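Local coordinates for succinate-semialdehyde dehydrogenase (Streptococcus pyogenes MGAS1882, PDB 4OGD), which probably oxidises succinic semialdehyde to succinate, using NADP+ as cofactor, at residues A[127-132]-A[202-207]. Numbering follows the deposited sequence.
Sequences AVEPWN and GVCLTG
The flat carboxylate of Glu-129 crosses the side chain of Thr-206 at a slant, its OE1 coming within 3.2 Å of Thr-206 CB and its OE2 turned to a water that also reaches Thr-206 OG1. Beside it the puckered ring of Pro-130 packs on the same threonine, CG and CD resting near Thr-206 CG2 and the carbonyl O, CD at 3.2 Å from that O. These contacts lie at the C-terminal ends of two neighbouring parallel strands, 124-128 and 200-206, in the Rossmann-type cofactor-binding domain of the aldehyde dehydrogenase fold, and show how parallel pairing gives way to side-chain contacts beyond Val-128. Val-128 fixes the register: its N donates to Cys-204 O (2.9 Å, 169° at the hydrogen), and its O accepts from Thr-206 N. On the face toward helix 209-221, Val-128 CG1, anti to its own N (chi1 -178°), meets Leu-205 CD1 at 3.7 Å. The other face carries Ala-127 CB against Cys-204 SG. Helix 136-148 packs over Glu-129, Pro-130 and Thr-206 through Gln-137. The Glu-129 chain bends at chi2 (-58°), folding its carboxylate back over the neighbouring strand; there the water hydrogen-bonds OE2 at 2.7 Å and Thr-206 OG1 at 2.9 Å.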
loop_
_atom_site.group_PDB
_atom_site.type_symbol
_atom_site.label_atom_id
_atom_site.label_comp_id
_atom_site.label_asym_id
_atom_site.label_seq_id
_atom_site.Cartn_x
_atom_site.Cartn_y
_atom_site.Cartn_z
ATOM N N ALA A 127 0.037 8.647 -12.238
ATOM C CA ALA A 127 0.730 7.476 -12.750
ATOM C C ALA A 127 2.066 7.914 -13.324
ATOM O O ALA A 127 2.131 8.851 -14.125
ATOM C CB ALA A 127 -0.115 6.774 -13.817
ATOM N N VAL A 128 3.138 7.261 -12.883
ATOM C CA VAL A 128 4.467 7.523 -13.422
ATOM C C VAL A 128 4.888 6.244 -14.131
ATOM O O VAL A 128 5.034 5.208 -13.492
ATOM C CB VAL A 128 5.472 7.879 -12.311
ATOM C CG1 VAL A 128 6.836 8.191 -12.915
ATOM C CG2 VAL A 128 4.966 9.062 -11.497
ATOM N N GLU A 129 5.036 6.313 -15.455
ATOM C CA GLU A 129 5.218 5.120 -16.282
ATOM C C GLU A 129 6.481 5.196 -17.138
ATOM O O GLU A 129 6.970 6.291 -17.438
ATOM C CB GLU A 129 3.962 4.883 -17.145
ATOM C CG GLU A 129 2.660 4.789 -16.330
ATOM C CD GLU A 129 2.675 3.689 -15.274
ATOM O OE1 GLU A 129 3.434 2.709 -15.433
ATOM O OE2 GLU A 129 1.912 3.800 -14.274
ATOM N N PRO A 130 7.032 4.031 -17.513
ATOM C CA PRO A 130 8.349 3.970 -18.145
ATOM C C PRO A 130 8.299 3.638 -19.635
ATOM O O PRO A 130 7.252 3.258 -20.170
ATOM C CB PRO A 130 9.006 2.823 -17.382
ATOM C CG PRO A 130 7.877 1.849 -17.210
ATOM C CD PRO A 130 6.609 2.695 -17.047
ATOM N N TRP A 131 9.445 3.762 -20.298
ATOM C CA TRP A 131 9.520 3.604 -21.753
ATOM C C TRP A 131 9.485 2.173 -22.283
ATOM O O TRP A 131 9.268 1.966 -23.484
ATOM C CB TRP A 131 10.777 4.301 -22.294
ATOM C CG TRP A 131 12.021 3.883 -21.569
ATOM C CD1 TRP A 131 12.646 4.559 -20.565
ATOM C CD2 TRP A 131 12.778 2.682 -21.779
ATOM N NE1 TRP A 131 13.748 3.856 -20.134
ATOM C CE2 TRP A 131 13.853 2.702 -20.866
ATOM C CE3 TRP A 131 12.658 1.594 -22.654
ATOM C CZ2 TRP A 131 14.794 1.674 -20.802
ATOM C CZ3 TRP A 131 13.584 0.574 -22.582
ATOM C CH2 TRP A 131 14.640 0.617 -21.663
ATOM N N ASN A 132 9.710 1.168 -21.441
ATOM C CA ASN A 132 9.889 -0.167 -22.018
ATOM C C ASN A 132 8.617 -0.823 -22.567
ATOM O O ASN A 132 8.679 -1.592 -23.529
ATOM C CB ASN A 132 10.715 -1.103 -21.116
ATOM C CG ASN A 132 10.023 -1.438 -19.819
ATOM O OD1 ASN A 132 9.140 -0.711 -19.360
ATOM N ND2 ASN A 132 10.418 -2.562 -19.219
ATOM N N GLY A 202 -3.049 9.425 -4.640
ATOM C CA GLY A 202 -2.322 8.182 -4.797
ATOM C C GLY A 202 -1.339 8.306 -5.933
ATOM O O GLY A 202 -1.545 9.085 -6.867
ATOM N N VAL A 203 -0.259 7.542 -5.846
ATOM C CA VAL A 203 0.733 7.515 -6.912
ATOM C C VAL A 203 1.061 6.066 -7.254
ATOM O O VAL A 203 1.438 5.285 -6.383
ATOM C CB VAL A 203 2.036 8.243 -6.514
ATOM C CG1 VAL A 203 2.982 8.282 -7.693
ATOM C CG2 VAL A 203 1.740 9.664 -6.014
ATOM N N CYS A 204 0.909 5.698 -8.522
ATOM C CA CYS A 204 1.353 4.379 -8.964
ATOM C C CYS A 204 2.528 4.564 -9.903
ATOM O O CYS A 204 2.464 5.348 -10.851
ATOM C CB CYS A 204 0.220 3.587 -9.640
ATOM S SG CYS A 204 -0.657 4.482 -10.958
ATOM N N LEU A 205 3.614 3.853 -9.635
ATOM C CA LEU A 205 4.794 3.973 -10.470
ATOM C C LEU A 205 5.256 2.625 -10.972
ATOM O O LEU A 205 5.276 1.642 -10.233
ATOM C CB LEU A 205 5.939 4.646 -9.698
ATOM C CG LEU A 205 7.263 4.847 -10.448
ATOM C CD1 LEU A 205 7.924 6.138 -9.994
ATOM C CD2 LEU A 205 8.239 3.673 -10.261
ATOM N N THR A 206 5.641 2.609 -12.240
ATOM C CA THR A 206 6.369 1.497 -12.822
ATOM C C THR A 206 7.654 2.075 -13.381
ATOM O O THR A 206 7.633 3.082 -14.088
ATOM C CB THR A 206 5.559 0.842 -13.944
ATOM O OG1 THR A 206 4.323 0.358 -13.402
ATOM C CG2 THR A 206 6.330 -0.331 -14.525
ATOM N N GLY A 207 8.783 1.468 -13.042
ATOM C CA GLY A 207 10.051 1.985 -13.529
ATOM C C GLY A 207 11.218 1.454 -12.733
ATOM O O GLY A 207 11.196 0.309 -12.281
HETATM O O HOH W 1 2.131 1.905 -12.389
#